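PDB 6MLY: bifunctional GH43-CE protein from Bacteroides eggerthii, which probably hydrolyses xylan-derived chains as a family 43 beta-xylosidase and pairs that activity with a carbohydrate esterase domain. Local coordinates for residues A634-T639 against I718-K723; F728-G733 against E749-Q754. One frame throughout, in Å; residues are numbered along the deposited sequence.

Contact 1 of 2, residues A634-T639 against I718-K723; sequences ASLAGT and ITYIDK. With NA (sodium ion), chain H.
T639 and Y720 meet at a sodium ion, and their shared metal shows how an alpha/beta-hydrolase domain can fasten a loop to a helix by bridging two backbone oxygens, with a direct hydrogen bond beside it. The helix is 629-639; the loop follows helix 709-714 and leads into strand 727-733. Sodium is bound by T639 O at 2.4 Å, Y720 O at 2.3 Å and D722 OD1 at 2.5 Å, while both carboxylate oxygens of D725 complete the site. T639 O and Y720 O, two acceptors, come together (2.8 Å) because both bind the sodium; D722 and D725 probably offset the cation's charge and more than match it.

Apolar contacts extend the join beyond the metal. L636 holds CG anti to its backbone N (chi1 -173°), which sends CD1 out to the Y720 ring, 3.8 Å from CE2, in an oblique approach. The tyrosine is steadied from elsewhere too: Y646 meets it edge-to-face, and its OH is hydrogen-bonded to L714 O. With an alanine at Y720 the backbone oxygen could still reach sodium, but L636 and Y646 would probably face a gap and L714 O would lose its hydroxyl partner.

T639 divides its side chain by chemistry. OG1 sits between the backbone N and the carbonyl carbon (chi1 65°) and is hydrogen-bonded to P717 O, just before the loop segment, so the hydroxyl ties helix to loop directly. T639 OG1 passes Y720 CB at 3.5 Å. The methyl branch turns to the neighbouring isoleucine, where T639 CG2 rests 3.8 Å from I721 CG1.

Contact 2 of 2, residues F728-G733 against E749-Q754; sequences FIVIHG and EALRAQ
E749 O accepts a hydrogen bond from A753 N at 3.2 Å, a backbone bond spanning L751, the leucine that packs on F728. L751 thus serves two purposes: its main chain takes part in the turn, and its side chain faces the sheet. The setting is a beta-alpha-beta unit of the alpha/beta-hydrolase fold, in which strand 727-733 leads through helix 741-752 to the parallel strand 757-763.

Across the contact everything is apolar. L751 comes down on F728 with its two methyl branches doing different work. CD2 lies over one face of the ring in a CH-pi contact, 4.0 Å from the ring centroid and 28° off the normal, and leans toward the CD1 side, with L751 CD2 to F728 CD1 at 3.6 Å. The other branch covers the root of the ring, L751 CD1 standing 3.8 Å from F728 CB, and it also reaches V730 CG2 at 4.2 Å. F728 and V730, two positions apart on the strand, therefore share one leucine. In F728, chi1 of -75° sets the ring beside the helix and chi2 of 78° turns its face to L751, while F747 of the same helix meets the ring edge-to-face.

The helix keeps its charges on another side: R752 NH2 lies 3.6 Å from E749 OE1 in a salt bridge, the carboxylate oxygen at the edge of the guanidinium and in its plane. Further along the strand, H732 ND1 is hydrogen-bonded to S744 OG of the same helix. Around L751, by contrast, helix and strand are joined by shape and hydrophobic burial.

How the contacts relate
Both contacts belong to the esterase (BD-FAE) region, near the C-terminal end, within its alpha/beta-hydrolase domain, and their centres lie about 11 Å apart. They come in series: contact 1 closes at K723, and contact 2 opens a few residues later at F728, where the same loop has become strand 727-733 of the mixed sheet, parallel to strands 671-675 and 757-763. Helix 741-752 connects them in space, for A750 CB lies 3.5 Å from I721 CD1 while L751, the next residue, faces the strand. Successive parts of the chain from I718 to G733 are thus held, the first against helix 629-639 through the sodium, the second against helix 741-752.

Contact 1 of 2, residues A634-T639 against I718-K723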
ATOM      1  N   ALA A 634      20.965 -15.131  16.160  1.00 66.16           N
ATOM      2  CA  ALA A 634      20.300 -14.780  17.417  1.00 65.82           C
ATOM      3  C   ALA A 634      21.155 -15.233  18.609  1.00 65.55           C
ATOM      4  O   ALA A 634      21.296 -14.508  19.593  1.00 66.00           O
ATOM      5  CB  ALA A 634      18.924 -15.396  17.463  1.00 65.49           C
ATOM      6  N   SER A 635      21.729 -16.436  18.512  1.00 65.39           N
ATOM      7  CA  SER A 635      22.572 -16.993  19.572  1.00 65.24           C
ATOM      8  C   SER A 635      23.849 -16.158  19.732  1.00 65.28           C
ATOM      9  O   SER A 635      24.171 -15.728  20.841  1.00 65.37           O
ATOM     10  CB  SER A 635      22.888 -18.441  19.305  1.00 65.17           C
ATOM     11  OG  SER A 635      21.709 -19.232  19.370  1.00 64.73           O
ATOM     12  N   LEU A 636      24.549 -15.931  18.610  1.00 65.55           N
ATOM     13  CA  LEU A 636      25.812 -15.178  18.562  1.00 66.24           C
ATOM     14  C   LEU A 636      25.590 -13.758  19.095  1.00 66.47           C
ATOM     15  O   LEU A 636      26.481 -13.187  19.716  1.00 66.90           O
ATOM     16  CB  LEU A 636      26.327 -15.157  17.117  1.00 66.61           C
ATOM     17  CG  LEU A 636      27.719 -14.564  16.908  1.00 67.45           C
ATOM     18  CD1 LEU A 636      28.781 -15.445  17.543  1.00 67.52           C
ATOM     19  CD2 LEU A 636      28.013 -14.374  15.431  1.00 67.91           C
ATOM     20  N   ALA A 637      24.397 -13.202  18.829  1.00 66.26           N
ATOM     21  CA  ALA A 637      23.946 -11.932  19.396  1.00 66.38           C
ATOM     22  C   ALA A 637      23.815 -12.051  20.919  1.00 66.54           C
ATOM     23  O   ALA A 637      24.221 -11.151  21.643  1.00 67.09           O
ATOM     24  CB  ALA A 637      22.638 -11.527  18.768  1.00 66.09           C
ATOM     25  N   GLY A 638      23.245 -13.172  21.382  1.00 66.16           N
ATOM     26  CA  GLY A 638      23.053 -13.487  22.811  1.00 66.34           C
ATOM     27  C   GLY A 638      24.347 -13.487  23.615  1.00 67.17           C
ATOM     28  O   GLY A 638      24.405 -12.917  24.710  1.00 67.74           O
ATOM     29  N   THR A 639      25.397 -14.115  23.078  1.00 67.17           N
ATOM     30  CA  THR A 639      26.619 -14.324  23.852  1.00 67.42           C
ATOM     31  C   THR A 639      27.565 -13.118  23.732  1.00 68.15           C
ATOM     32  O   THR A 639      28.533 -13.033  24.501  1.00 68.74           O
ATOM     33  CB  THR A 639      27.314 -15.648  23.491  1.00 67.34           C
ATOM     34  OG1 THR A 639      27.769 -15.622  22.140  1.00 67.86           O
ATOM     35  CG2 THR A 639      26.419 -16.852  23.677  1.00 66.89           C
ATOM     36  N   ILE A 718      29.467 -20.155  21.189  1.00 66.60           N
ATOM     37  CA  ILE A 718      30.027 -20.790  22.404  1.00 66.61           C
ATOM     38  C   ILE A 718      31.215 -19.965  22.925  1.00 67.03           C
ATOM     39  O   ILE A 718      31.333 -19.737  24.121  1.00 66.95           O
ATOM     40  CB  ILE A 718      30.403 -22.272  22.151  1.00 66.75           C
ATOM     41  CG1 ILE A 718      29.159 -23.163  22.059  1.00 66.47           C
ATOM     42  CG2 ILE A 718      31.378 -22.777  23.203  1.00 66.82           C
ATOM     43  CD1 ILE A 718      29.448 -24.626  21.774  1.00 66.79           C
ATOM     44  N   THR A 719      32.076 -19.512  22.010  1.00 67.38           N
ATOM     45  CA  THR A 719      33.268 -18.719  22.319  1.00 68.31           C
ATOM     46  C   THR A 719      32.985 -17.653  23.391  1.00 68.25           C
ATOM     47  O   THR A 719      33.829 -17.420  24.248  1.00 68.78           O
ATOM     48  CB  THR A 719      33.817 -18.060  21.045  1.00 69.04           C
ATOM     49  OG1 THR A 719      34.089 -19.112  20.118  1.00 70.33           O
ATOM     50  CG2 THR A 719      35.067 -17.235  21.266  1.00 69.53           C
ATOM     51  N   TYR A 720      31.811 -17.013  23.339  1.00 68.09           N
ATOM     52  CA  TYR A 720      31.559 -15.747  24.041  1.00 68.15           C
ATOM     53  C   TYR A 720      30.621 -15.928  25.246  1.00 68.00           C
ATOM     54  O   TYR A 720      30.083 -14.935  25.749  1.00 67.89           O
ATOM     55  CB  TYR A 720      30.975 -14.726  23.055  1.00 68.09           C
ATOM     56  CG  TYR A 720      31.734 -14.591  21.755  1.00 68.29           C
ATOM     57  CD1 TYR A 720      32.837 -13.757  21.657  1.00 68.95           C
ATOM     58  CD2 TYR A 720      31.361 -15.300  20.624  1.00 68.02           C
ATOM     59  CE1 TYR A 720      33.553 -13.639  20.478  1.00 69.39           C
ATOM     60  CE2 TYR A 720      32.063 -15.190  19.436  1.00 68.44           C
ATOM     61  CZ  TYR A 720      33.164 -14.354  19.361  1.00 69.16           C
ATOM     62  OH  TYR A 720      33.871 -14.230  18.203  1.00 69.50           O
ATOM     63  N   ILE A 721      30.430 -17.171  25.713  1.00 67.69           N
ATOM     64  CA  ILE A 721      29.507 -17.476  26.831  1.00 67.51           C
ATOM     65  C   ILE A 721      30.157 -17.087  28.168  1.00 68.25           C
ATOM     66  O   ILE A 721      31.312 -17.421  28.437  1.00 68.84           O
ATOM     67  CB  ILE A 721      29.099 -18.962  26.858  1.00 67.30           C
ATOM     68  CG1 ILE A 721      28.425 -19.415  25.564  1.00 67.07           C
ATOM     69  CG2 ILE A 721      28.217 -19.242  28.068  1.00 67.41           C
ATOM     70  CD1 ILE A 721      28.213 -20.915  25.487  1.00 67.16           C
ATOM     71  N   ASP A 722      29.367 -16.438  29.028  1.00 68.68           N
ATOM     72  CA  ASP A 722      29.785 -16.070  30.368  1.00 69.41           C
ATOM     73  C   ASP A 722      28.540 -16.068  31.265  1.00 69.44           C
ATOM     74  O   ASP A 722      27.440 -16.331  30.790  1.00 69.48           O
ATOM     75  CB  ASP A 722      30.553 -14.744  30.344  1.00 70.32           C
ATOM     76  CG  ASP A 722      29.674 -13.519  30.190  1.00 71.43           C
ATOM     77  OD1 ASP A 722      29.649 -12.942  29.075  1.00 71.51           O
ATOM     78  OD2 ASP A 722      29.032 -13.144  31.189  1.00 72.47           O
ATOM     79  N   LYS A 723      28.731 -15.749  32.549  1.00 69.66           N
ATOM     80  CA  LYS A 723      27.705 -15.911  33.592  1.00 69.42           C
ATOM     81  C   LYS A 723      26.600 -14.854  33.415  1.00 68.91           C
ATOM     82  O   LYS A 723      25.446 -15.088  33.787  1.00 68.10           O
ATOM     83  CB  LYS A 723      28.321 -15.805  34.996  1.00 70.11           C
ATOM     84  CG  LYS A 723      29.726 -16.374  35.177  1.00 70.91           C
ATOM     85  CD  LYS A 723      29.802 -17.887  35.090  1.00 71.48           C
ATOM     86  CE  LYS A 723      31.222 -18.422  35.050  1.00 71.79           C
ATOM     87  NZ  LYS A 723      31.274 -19.885  35.287  1.00 71.80           N
TER
HETATM   88 NA    NA H 904      29.724 -12.872  26.596  1.00 40.86          NA

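Contact 2 of 2, residues F728-G733 against E749-Q754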
ATOM      1  N   PHE A 728      18.873 -18.654  27.754  1.00 66.05           N
ATOM      2  CA  PHE A 728      18.630 -19.227  26.430  1.00 66.04           C
ATOM      3  C   PHE A 728      17.568 -20.326  26.511  1.00 66.56           C
ATOM      4  O   PHE A 728      17.365 -20.919  27.554  1.00 67.46           O
ATOM      5  CB  PHE A 728      19.923 -19.805  25.852  1.00 65.90           C
ATOM      6  CG  PHE A 728      20.889 -18.766  25.350  1.00 65.82           C
ATOM      7  CD1 PHE A 728      21.681 -18.053  26.233  1.00 66.01           C
ATOM      8  CD2 PHE A 728      20.995 -18.492  23.995  1.00 65.68           C
ATOM      9  CE1 PHE A 728      22.566 -17.092  25.769  1.00 66.30           C
ATOM     10  CE2 PHE A 728      21.871 -17.522  23.533  1.00 65.75           C
ATOM     11  CZ  PHE A 728      22.654 -16.823  24.421  1.00 66.16           C
ATOM     12  N   ILE A 729      16.901 -20.583  25.385  1.00 66.98           N
ATOM     13  CA  ILE A 729      16.154 -21.815  25.175  1.00 67.67           C
ATOM     14  C   ILE A 729      16.535 -22.351  23.795  1.00 68.45           C
ATOM     15  O   ILE A 729      16.222 -21.727  22.793  1.00 68.72           O
ATOM     16  CB  ILE A 729      14.634 -21.593  25.305  1.00 67.90           C
ATOM     17  CG1 ILE A 729      14.227 -21.358  26.762  1.00 68.34           C
ATOM     18  CG2 ILE A 729      13.860 -22.749  24.681  1.00 68.11           C
ATOM     19  CD1 ILE A 729      12.747 -21.522  27.033  1.00 68.84           C
ATOM     20  N   VAL A 730      17.218 -23.498  23.762  1.00 68.79           N
ATOM     21  CA  VAL A 730      17.610 -24.135  22.518  1.00 69.25           C
ATOM     22  C   VAL A 730      16.609 -25.256  22.228  1.00 70.29           C
ATOM     23  O   VAL A 730      16.241 -25.992  23.138  1.00 71.10           O
ATOM     24  CB  VAL A 730      19.052 -24.669  22.582  1.00 69.73           C
ATOM     25  CG1 VAL A 730      19.466 -25.310  21.267  1.00 70.11           C
ATOM     26  CG2 VAL A 730      20.035 -23.578  22.980  1.00 69.51           C
ATOM     27  N   ILE A 731      16.183 -25.357  20.962  1.00 70.60           N
ATOM     28  CA  ILE A 731      15.183 -26.339  20.509  1.00 71.51           C
ATOM     29  C   ILE A 731      15.673 -26.986  19.207  1.00 71.94           C
ATOM     30  O   ILE A 731      16.166 -26.290  18.318  1.00 72.64           O
ATOM     31  CB  ILE A 731      13.803 -25.676  20.323  1.00 71.47           C
ATOM     32  CG1 ILE A 731      13.387 -24.859  21.553  1.00 71.43           C
ATOM     33  CG2 ILE A 731      12.757 -26.717  19.950  1.00 72.37           C
ATOM     34  CD1 ILE A 731      12.028 -24.198  21.432  1.00 71.50           C
ATOM     35  N   HIS A 732      15.511 -28.311  19.094  1.00 71.84           N
ATOM     36  CA  HIS A 732      16.065 -29.075  17.975  1.00 72.53           C
ATOM     37  C   HIS A 732      15.409 -30.454  17.872  1.00 74.76           C
ATOM     38  O   HIS A 732      15.288 -31.170  18.865  1.00 75.96           O
ATOM     39  CB  HIS A 732      17.586 -29.235  18.118  1.00 71.96           C
ATOM     40  CG  HIS A 732      18.290 -29.364  16.810  1.00 70.60           C
ATOM     41  ND1 HIS A 732      19.377 -28.583  16.479  1.00 69.86           N
ATOM     42  CD2 HIS A 732      18.051 -30.150  15.740  1.00 71.05           C
ATOM     43  CE1 HIS A 732      19.785 -28.892  15.267  1.00 70.17           C
ATOM     44  NE2 HIS A 732      18.987 -29.848  14.790  1.00 70.81           N
ATOM     45  N   GLY A 733      15.028 -30.826  16.647  1.00 76.21           N
ATOM     46  CA  GLY A 733      14.469 -32.135  16.341  1.00 77.68           C
ATOM     47  C   GLY A 733      15.535 -33.220  16.312  1.00 78.66           C
ATOM     48  O   GLY A 733      16.718 -32.931  16.108  1.00 78.51           O
ATOM     49  N   GLU A 749      25.004 -27.466  26.413  1.00 65.72           N
ATOM     50  CA  GLU A 749      25.938 -27.906  27.472  1.00 65.83           C
ATOM     51  C   GLU A 749      26.849 -26.735  27.862  1.00 65.75           C
ATOM     52  O   GLU A 749      27.039 -26.461  29.042  1.00 65.79           O
ATOM     53  CB  GLU A 749      26.771 -29.129  27.063  1.00 66.36           C
ATOM     54  CG  GLU A 749      26.012 -30.447  27.092  1.00 66.84           C
ATOM     55  CD  GLU A 749      25.299 -30.788  28.393  1.00 66.80           C
ATOM     56  OE1 GLU A 749      25.893 -31.536  29.240  1.00 67.11           O
ATOM     57  OE2 GLU A 749      24.136 -30.349  28.548  1.00 67.15           O
ATOM     58  N   ALA A 750      27.409 -26.051  26.863  1.00 65.69           N
ATOM     59  CA  ALA A 750      28.318 -24.942  27.102  1.00 65.83           C
ATOM     60  C   ALA A 750      27.621 -23.889  27.974  1.00 65.89           C
ATOM     61  O   ALA A 750      28.210 -23.381  28.931  1.00 66.07           O
ATOM     62  CB  ALA A 750      28.789 -24.377  25.786  1.00 65.73           C
ATOM     63  N   LEU A 751      26.357 -23.600  27.636  1.00 65.97           N
ATOM     64  CA  LEU A 751      25.517 -22.620  28.334  1.00 66.20           C
ATOM     65  C   LEU A 751      25.245 -23.082  29.772  1.00 66.97           C
ATOM     66  O   LEU A 751      25.610 -22.396  30.727  1.00 67.48           O
ATOM     67  CB  LEU A 751      24.200 -22.447  27.567  1.00 66.15           C
ATOM     68  CG  LEU A 751      24.294 -21.710  26.232  1.00 65.87           C
ATOM     69  CD1 LEU A 751      23.052 -21.964  25.394  1.00 65.73           C
ATOM     70  CD2 LEU A 751      24.498 -20.216  26.440  1.00 65.94           C
ATOM     71  N   ARG A 752      24.612 -24.253  29.915  1.00 67.22           N
ATOM     72  CA  ARG A 752      24.135 -24.754  31.213  1.00 67.87           C
ATOM     73  C   ARG A 752      25.267 -24.765  32.243  1.00 67.94           C
ATOM     74  O   ARG A 752      25.013 -24.621  33.438  1.00 68.20           O
ATOM     75  CB  ARG A 752      23.574 -26.170  31.080  1.00 68.29           C
ATOM     76  CG  ARG A 752      22.864 -26.679  32.325  1.00 69.51           C
ATOM     77  CD  ARG A 752      22.235 -28.033  32.076  1.00 70.26           C
ATOM     78  NE  ARG A 752      23.279 -29.015  31.842  1.00 71.00           N
ATOM     79  CZ  ARG A 752      23.994 -29.593  32.806  1.00 72.19           C
ATOM     80  NH1 ARG A 752      23.679 -29.385  34.073  1.00 74.08           N
ATOM     81  NH2 ARG A 752      25.013 -30.381  32.498  1.00 73.63           N
ATOM     82  N   ALA A 753      26.503 -24.949  31.761  1.00 67.82           N
ATOM     83  CA  ALA A 753      27.713 -24.970  32.583  1.00 68.16           C
ATOM     84  C   ALA A 753      27.922 -23.619  33.270  1.00 68.16           C
ATOM     85  O   ALA A 753      28.568 -23.562  34.307  1.00 68.91           O
ATOM     86  CB  ALA A 753      28.912 -25.329  31.737  1.00 68.12           C
ATOM     87  N   GLN A 754      27.408 -22.540  32.662  1.00 67.92           N
ATOM     88  CA  GLN A 754      27.559 -21.184  33.189  1.00 68.06           C
ATOM     89  C   GLN A 754      26.181 -20.605  33.535  1.00 67.65           C
ATOM     90  O   GLN A 754      26.061 -19.421  33.812  1.00 67.68           O
ATOM     91  CB  GLN A 754      28.368 -20.351  32.191  1.00 68.30           C
ATOM     92  CG  GLN A 754      29.549 -21.119  31.604  1.00 69.14           C
ATOM     93  CD  GLN A 754      30.859 -20.368  31.618  1.00 70.04           C
ATOM     94  OE1 GLN A 754      30.938 -19.194  31.261  1.00 70.62           O
ATOM     95  NE2 GLN A 754      31.912 -21.064  32.024  1.00 70.70           N
TER